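Local coordinates for hypothetical multiheme protein (PDB 4QO5), which is a membrane-associated octaheme cytochrome c of unknown function that binds eight covalently attached hemes and probably takes part in electron transfer, at residues L133-T147 against E159-H171. Sequence-based numbering, arbitrary orientation.
Sequences LMHNPIYRALVNAST and ERTSQETSCLACH. With HEC (heme c), chain E; NAG (2-acetamido-2-deoxy-beta-D-glucopyranose), chain K.
With CG anti to the backbone N (chi1 -176°), Leu133 sends CD2 over the His171 ring, 3.7 Å from its centroid, as a CH-pi contact; its other methyl, CD1, rests on the His171 side of the heme, over the meso carbon CHB (3.4 Å). Gln163, CG anti to its carbonyl carbon (chi1 -65°) and extended beyond it, sets its amide as a knob among Met134, Val143, Asn144 and Thr147. Gln163 NE2 donates to Thr147 OG1 at 3.0 Å, close to the amide plane, while Val143 CG1 lies 3.5 Å from Gln163 CD. Thr147 OG1 also bonds Val143 O, linking it to the glutamine amide. Neighbouring Ser162 donates from OG to Thr147 O at 2.7 Å. Arg140 lays its guanidinium over Met134 CE and, in plane, gives NH1 to Met134 O (3.1 Å) and NH2 to a water that can donate to Gln163 OE1. Its salt bridge to Glu159 is long (NH2 to OE1 3.8 Å) and between charges alone, OE1 lying well out of the guanidinium plane and the planes nearly perpendicular; Glu159 OE2 bonds Tyr130. A leucine in place of Arg140 would probably leave Met134 O without this donor, the water without its NH2 and Glu159 without this distant charge partner. Cys167, Cys170 and His171 form the CxxCH heme c motif: both sulfurs are linked to heme, and His171 NE2 binds iron at 2.2 Å, with a water as the other ligand. Helices 129-134 and 137-147 pack against helices 162-165 and 167-171, joined through strands 149-151 and 154-156, while a second subunit meets 162-165 through Tyr418 and Thr484.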
loop_
_atom_site.group_PDB
_atom_site.type_symbol
_atom_site.label_atom_id
_atom_site.label_comp_id
_atom_site.label_asym_id
_atom_site.label_seq_id
_atom_site.Cartn_x
_atom_site.Cartn_y
_atom_site.Cartn_z
ATOM N N LEU A 133 21.685 -16.042 -4.732
ATOM C CA LEU A 133 21.973 -14.887 -3.903
ATOM C C LEU A 133 23.263 -15.052 -3.110
ATOM O O LEU A 133 24.170 -14.222 -3.194
ATOM C CB LEU A 133 20.813 -14.634 -2.923
ATOM C CG LEU A 133 20.973 -13.384 -2.069
ATOM C CD1 LEU A 133 21.091 -12.196 -3.004
ATOM C CD2 LEU A 133 19.791 -13.219 -1.124
ATOM N N MET A 134 23.350 -16.131 -2.341
ATOM C CA MET A 134 24.360 -16.211 -1.291
ATOM C C MET A 134 25.702 -16.763 -1.762
ATOM O O MET A 134 26.737 -16.459 -1.182
ATOM C CB MET A 134 23.817 -16.998 -0.094
ATOM C CG MET A 134 22.598 -16.305 0.533
ATOM S SD MET A 134 23.024 -14.836 1.506
ATOM C CE MET A 134 23.535 -15.612 3.053
ATOM N N HIS A 135 25.678 -17.552 -2.829
ATOM C CA HIS A 135 26.905 -18.098 -3.400
ATOM C C HIS A 135 27.391 -17.325 -4.626
ATOM O O HIS A 135 28.257 -17.789 -5.364
ATOM C CB HIS A 135 26.733 -19.579 -3.725
ATOM C CG HIS A 135 26.774 -20.458 -2.516
ATOM N ND1 HIS A 135 27.382 -21.693 -2.511
ATOM C CD2 HIS A 135 26.299 -20.267 -1.261
ATOM C CE1 HIS A 135 27.276 -22.230 -1.308
ATOM N NE2 HIS A 135 26.622 -21.386 -0.530
ATOM N N ASN A 136 26.812 -16.153 -4.851
ATOM C CA ASN A 136 27.354 -15.205 -5.814
ATOM C C ASN A 136 28.142 -14.173 -5.017
ATOM O O ASN A 136 27.560 -13.446 -4.196
ATOM C CB ASN A 136 26.217 -14.533 -6.602
ATOM C CG ASN A 136 26.721 -13.623 -7.703
ATOM O OD1 ASN A 136 27.562 -12.750 -7.469
ATOM N ND2 ASN A 136 26.216 -13.831 -8.921
ATOM N N PRO A 137 29.465 -14.103 -5.235
ATOM C CA PRO A 137 30.273 -13.223 -4.383
ATOM C C PRO A 137 29.857 -11.757 -4.485
ATOM O O PRO A 137 29.899 -11.058 -3.477
ATOM C CB PRO A 137 31.705 -13.443 -4.889
ATOM C CG PRO A 137 31.555 -14.026 -6.250
ATOM C CD PRO A 137 30.280 -14.819 -6.232
ATOM N N ILE A 138 29.447 -11.306 -5.667
ATOM C CA ILE A 138 28.999 -9.922 -5.822
ATOM C C ILE A 138 27.664 -9.701 -5.130
ATOM O O ILE A 138 27.504 -8.738 -4.387
ATOM C CB ILE A 138 28.876 -9.512 -7.310
ATOM C CG1 ILE A 138 30.208 -9.700 -8.030
ATOM C CG2 ILE A 138 28.407 -8.062 -7.435
ATOM C CD1 ILE A 138 31.353 -8.910 -7.438
ATOM N N TYR A 139 26.708 -10.600 -5.345
ATOM C CA TYR A 139 25.391 -10.409 -4.746
ATOM C C TYR A 139 25.469 -10.571 -3.234
ATOM O O TYR A 139 24.757 -9.899 -2.493
ATOM C CB TYR A 139 24.344 -11.366 -5.327
ATOM C CG TYR A 139 24.193 -11.259 -6.841
ATOM C CD1 TYR A 139 24.779 -10.215 -7.544
ATOM C CD2 TYR A 139 23.468 -12.207 -7.557
ATOM C CE1 TYR A 139 24.660 -10.123 -8.926
ATOM C CE2 TYR A 139 23.335 -12.118 -8.940
ATOM C CZ TYR A 139 23.935 -11.077 -9.613
ATOM O OH TYR A 139 23.818 -10.990 -10.984
ATOM N N ARG A 140 26.336 -11.468 -2.781
ATOM C CA ARG A 140 26.503 -11.660 -1.343
ATOM C C ARG A 140 27.118 -10.423 -0.695
ATOM O O ARG A 140 26.833 -10.105 0.470
ATOM C CB ARG A 140 27.344 -12.910 -1.072
ATOM C CG ARG A 140 27.668 -13.152 0.384
ATOM C CD ARG A 140 26.399 -13.292 1.222
ATOM N NE ARG A 140 26.693 -13.810 2.557
ATOM C CZ ARG A 140 27.000 -15.080 2.808
ATOM N NH1 ARG A 140 27.054 -15.958 1.812
ATOM N NH2 ARG A 140 27.247 -15.475 4.050
ATOM N N ALA A 141 27.957 -9.721 -1.450
ATOM C CA ALA A 141 28.521 -8.473 -0.971
ATOM C C ALA A 141 27.417 -7.432 -0.766
ATOM O O ALA A 141 27.462 -6.642 0.184
ATOM C CB ALA A 141 29.574 -7.965 -1.931
ATOM N N LEU A 142 26.419 -7.447 -1.648
ATOM C CA LEU A 142 25.272 -6.552 -1.514
ATOM C C LEU A 142 24.452 -6.933 -0.279
ATOM O O LEU A 142 24.033 -6.064 0.495
ATOM C CB LEU A 142 24.401 -6.589 -2.771
ATOM C CG LEU A 142 23.202 -5.627 -2.759
ATOM C CD1 LEU A 142 23.672 -4.196 -2.534
ATOM C CD2 LEU A 142 22.426 -5.738 -4.064
ATOM N N VAL A 143 24.235 -8.236 -0.097
ATOM C CA VAL A 143 23.567 -8.746 1.100
ATOM C C VAL A 143 24.272 -8.214 2.333
ATOM O O VAL A 143 23.658 -7.615 3.222
ATOM C CB VAL A 143 23.570 -10.294 1.156
ATOM C CG1 VAL A 143 23.172 -10.779 2.548
ATOM C CG2 VAL A 143 22.649 -10.883 0.090
ATOM N N ASN A 144 25.580 -8.410 2.368
ATOM C CA ASN A 144 26.375 -7.958 3.486
ATOM C C ASN A 144 26.359 -6.472 3.766
ATOM O O ASN A 144 26.260 -6.055 4.927
ATOM C CB ASN A 144 27.800 -8.369 3.267
ATOM C CG ASN A 144 28.071 -9.664 3.865
ATOM O OD1 ASN A 144 27.263 -10.610 3.744
ATOM N ND2 ASN A 144 29.168 -9.729 4.607
ATOM N N ALA A 145 26.493 -5.677 2.707
ATOM C CA ALA A 145 26.487 -4.221 2.852
ATOM C C ALA A 145 25.143 -3.728 3.371
ATOM O O ALA A 145 25.050 -2.650 3.976
ATOM C CB ALA A 145 26.819 -3.552 1.513
ATOM N N SER A 146 24.099 -4.520 3.141
ATOM C CA SER A 146 22.744 -4.080 3.450
ATOM C C SER A 146 22.264 -4.520 4.823
ATOM O O SER A 146 21.252 -4.032 5.299
ATOM C CB SER A 146 21.763 -4.593 2.393
ATOM O OG SER A 146 22.113 -4.141 1.100
ATOM N N THR A 147 22.976 -5.455 5.454
ATOM C CA THR A 147 22.462 -6.103 6.656
ATOM C C THR A 147 23.488 -6.248 7.767
ATOM O O THR A 147 23.227 -6.905 8.773
ATOM C CB THR A 147 21.952 -7.513 6.334
ATOM O OG1 THR A 147 23.036 -8.283 5.793
ATOM C CG2 THR A 147 20.811 -7.459 5.321
ATOM N N GLU A 159 24.129 -14.156 8.742
ATOM C CA GLU A 159 23.206 -15.074 8.078
ATOM C C GLU A 159 22.059 -15.576 8.940
ATOM O O GLU A 159 20.934 -15.751 8.450
ATOM C CB GLU A 159 23.958 -16.275 7.482
ATOM C CG GLU A 159 23.051 -17.146 6.607
ATOM C CD GLU A 159 23.810 -18.125 5.740
ATOM O OE1 GLU A 159 25.057 -18.044 5.692
ATOM O OE2 GLU A 159 23.152 -18.980 5.111
ATOM N N ARG A 160 22.342 -15.817 10.218
ATOM C CA ARG A 160 21.346 -16.398 11.109
ATOM C C ARG A 160 20.480 -15.338 11.802
ATOM O O ARG A 160 19.533 -15.677 12.517
ATOM C CB ARG A 160 22.030 -17.278 12.160
ATOM N N THR A 161 20.803 -14.062 11.607
ATOM C CA THR A 161 20.050 -13.000 12.281
ATOM C C THR A 161 19.463 -11.975 11.308
ATOM O O THR A 161 18.366 -12.166 10.797
ATOM C CB THR A 161 20.865 -12.299 13.394
ATOM O OG1 THR A 161 22.083 -11.755 12.854
ATOM C CG2 THR A 161 21.195 -13.289 14.518
ATOM N N SER A 162 20.182 -10.891 11.062
ATOM C CA SER A 162 19.654 -9.844 10.171
ATOM C C SER A 162 19.300 -10.348 8.776
ATOM O O SER A 162 18.315 -9.902 8.181
ATOM C CB SER A 162 20.626 -8.669 10.075
ATOM O OG SER A 162 21.857 -9.085 9.513
ATOM N N GLN A 163 20.076 -11.299 8.257
ATOM C CA GLN A 163 19.837 -11.760 6.904
ATOM C C GLN A 163 18.669 -12.741 6.886
ATOM O O GLN A 163 17.947 -12.844 5.898
ATOM C CB GLN A 163 21.122 -12.342 6.298
ATOM C CG GLN A 163 22.180 -11.254 6.135
ATOM C CD GLN A 163 23.572 -11.767 5.857
ATOM O OE1 GLN A 163 23.787 -12.964 5.636
ATOM N NE2 GLN A 163 24.540 -10.855 5.867
ATOM N N GLU A 164 18.473 -13.443 7.994
ATOM C CA GLU A 164 17.393 -14.425 8.074
ATOM C C GLU A 164 16.020 -13.771 8.100
ATOM O O GLU A 164 15.046 -14.304 7.547
ATOM C CB GLU A 164 17.585 -15.347 9.294
ATOM C CG GLU A 164 16.461 -16.355 9.438
ATOM C CD GLU A 164 16.829 -17.515 10.343
ATOM O OE1 GLU A 164 15.994 -17.864 11.199
ATOM O OE2 GLU A 164 17.939 -18.075 10.193
ATOM N N THR A 165 15.938 -12.605 8.732
ATOM C CA THR A 165 14.676 -11.896 8.827
ATOM C C THR A 165 14.450 -11.008 7.606
ATOM O O THR A 165 13.343 -10.491 7.422
ATOM C CB THR A 165 14.593 -11.056 10.110
ATOM O OG1 THR A 165 13.223 -10.761 10.388
ATOM C CG2 THR A 165 15.382 -9.755 9.970
ATOM N N SER A 166 15.493 -10.838 6.787
ATOM C CA SER A 166 15.389 -9.994 5.584
ATOM C C SER A 166 15.495 -10.780 4.274
ATOM O O SER A 166 14.537 -11.454 3.891
ATOM C CB SER A 166 16.376 -8.813 5.627
ATOM O OG SER A 166 17.714 -9.214 5.792
ATOM N N CYS A 167 16.646 -10.731 3.615
ATOM C CA CYS A 167 16.781 -11.371 2.287
ATOM C C CYS A 167 16.333 -12.823 2.298
ATOM O O CYS A 167 15.649 -13.262 1.381
ATOM C CB CYS A 167 18.205 -11.361 1.762
ATOM S SG CYS A 167 19.245 -9.990 2.185
ATOM N N LEU A 168 16.731 -13.583 3.323
ATOM C CA LEU A 168 16.481 -15.022 3.282
ATOM C C LEU A 168 15.025 -15.398 3.539
ATOM O O LEU A 168 14.615 -16.519 3.255
ATOM C CB LEU A 168 17.436 -15.769 4.222
ATOM C CG LEU A 168 18.890 -15.388 3.945
ATOM C CD1 LEU A 168 19.822 -16.196 4.833
ATOM C CD2 LEU A 168 19.252 -15.611 2.465
ATOM N N ALA A 169 14.230 -14.463 4.063
ATOM C CA ALA A 169 12.799 -14.715 4.222
ATOM C C ALA A 169 12.121 -14.966 2.864
ATOM O O ALA A 169 11.172 -15.749 2.755
ATOM C CB ALA A 169 12.118 -13.544 4.941
ATOM N N CYS A 170 12.584 -14.283 1.828
ATOM C CA CYS A 170 12.007 -14.508 0.510
ATOM C C CYS A 170 12.787 -15.488 -0.319
ATOM O O CYS A 170 12.192 -16.293 -1.028
ATOM C CB CYS A 170 11.928 -13.213 -0.264
ATOM S SG CYS A 170 10.863 -12.101 0.680
ATOM N N HIS A 171 14.112 -15.388 -0.251
ATOM C CA HIS A 171 14.991 -16.237 -1.054
ATOM C C HIS A 171 15.138 -17.665 -0.509
ATOM O O HIS A 171 15.392 -18.598 -1.275
ATOM C CB HIS A 171 16.390 -15.602 -1.180
ATOM C CG HIS A 171 16.441 -14.435 -2.119
ATOM N ND1 HIS A 171 16.965 -14.529 -3.394
ATOM C CD2 HIS A 171 16.039 -13.149 -1.969
ATOM C CE1 HIS A 171 16.879 -13.353 -3.989
ATOM N NE2 HIS A 171 16.326 -12.502 -3.144
HETATM FE FE HEC E . 15.938 -10.351 -3.598
HETATM C CHA HEC E . 15.984 -11.368 -6.927
HETATM C CHB HEC E . 19.244 -9.517 -3.886
HETATM C CHC HEC E . 15.927 -9.136 -0.378
HETATM C CHD HEC E . 12.558 -10.659 -3.509
HETATM N NA HEC E . 17.309 -10.388 -5.140
HETATM C C1A HEC E . 17.172 -10.948 -6.388
HETATM C C2A HEC E . 18.482 -11.008 -7.008
HETATM C C3A HEC E . 19.354 -10.483 -6.150
HETATM C C4A HEC E . 18.639 -10.082 -4.972
HETATM C CMA HEC E . 20.875 -10.281 -6.307
HETATM C CAA HEC E . 18.811 -11.594 -8.401
HETATM C CBA HEC E . 19.384 -12.986 -8.110
HETATM C CGA HEC E . 19.672 -13.780 -9.364
HETATM O O1A HEC E . 20.869 -14.042 -9.655
HETATM O O2A HEC E . 18.705 -14.151 -10.069
HETATM N NB HEC E . 17.308 -9.537 -2.403
HETATM C C1B HEC E . 18.614 -9.235 -2.703
HETATM C C2B HEC E . 19.261 -8.672 -1.548
HETATM C C3B HEC E . 18.314 -8.502 -0.616
HETATM C C4B HEC E . 17.095 -9.102 -1.104
HETATM C CMB HEC E . 20.718 -8.147 -1.563
HETATM C CAB HEC E . 18.334 -7.860 0.791
HETATM C CBB HEC E . 19.430 -6.835 1.156
HETATM N NC HEC E . 14.566 -9.909 -2.217
HETATM C C1C HEC E . 14.726 -9.524 -0.906
HETATM C C2C HEC E . 13.487 -9.759 -0.192
HETATM C C3C HEC E . 12.592 -10.011 -1.158
HETATM C C4C HEC E . 13.244 -10.225 -2.395
HETATM C CMC HEC E . 13.269 -9.255 1.259
HETATM C CAC HEC E . 11.091 -10.239 -1.224
HETATM C CBC HEC E . 10.343 -9.062 -0.528
HETATM N ND HEC E . 14.500 -10.932 -4.990
HETATM C C1D HEC E . 13.143 -10.955 -4.724
HETATM C C2D HEC E . 12.435 -11.305 -5.926
HETATM C C3D HEC E . 13.496 -11.510 -6.998
HETATM C C4D HEC E . 14.748 -11.260 -6.330
HETATM C CMD HEC E . 10.919 -11.441 -6.089
HETATM C CAD HEC E . 13.282 -11.866 -8.488
HETATM C CBD HEC E . 12.811 -10.590 -9.180
HETATM C CGD HEC E . 12.782 -10.755 -10.676
HETATM O O1D HEC E . 12.107 -9.930 -11.340
HETATM O O2D HEC E . 13.416 -11.695 -11.205
HETATM C C1 NAG K . 29.559 -12.365 3.677
HETATM C C2 NAG K . 30.950 -12.306 3.154
HETATM C C3 NAG K . 31.722 -13.492 3.707
HETATM C C4 NAG K . 31.658 -13.479 5.241
HETATM C C5 NAG K . 30.218 -13.292 5.742
HETATM C C6 NAG K . 30.127 -13.052 7.233
HETATM C C7 NAG K . 31.205 -11.209 0.957
HETATM C C8 NAG K . 31.180 -11.406 -0.532
HETATM N N2 NAG K . 30.965 -12.300 1.695
HETATM O O3 NAG K . 33.062 -13.452 3.235
HETATM O O4 NAG K . 32.132 -14.706 5.773
HETATM O O5 NAG K . 29.582 -12.180 5.095
HETATM O O6 NAG K . 31.142 -12.172 7.696
HETATM O O7 NAG K . 31.446 -10.111 1.458
HETATM O O HOH W 1 26.526 -13.339 5.684
HETATM O O HOH W 2 15.348 -8.024 -4.351
#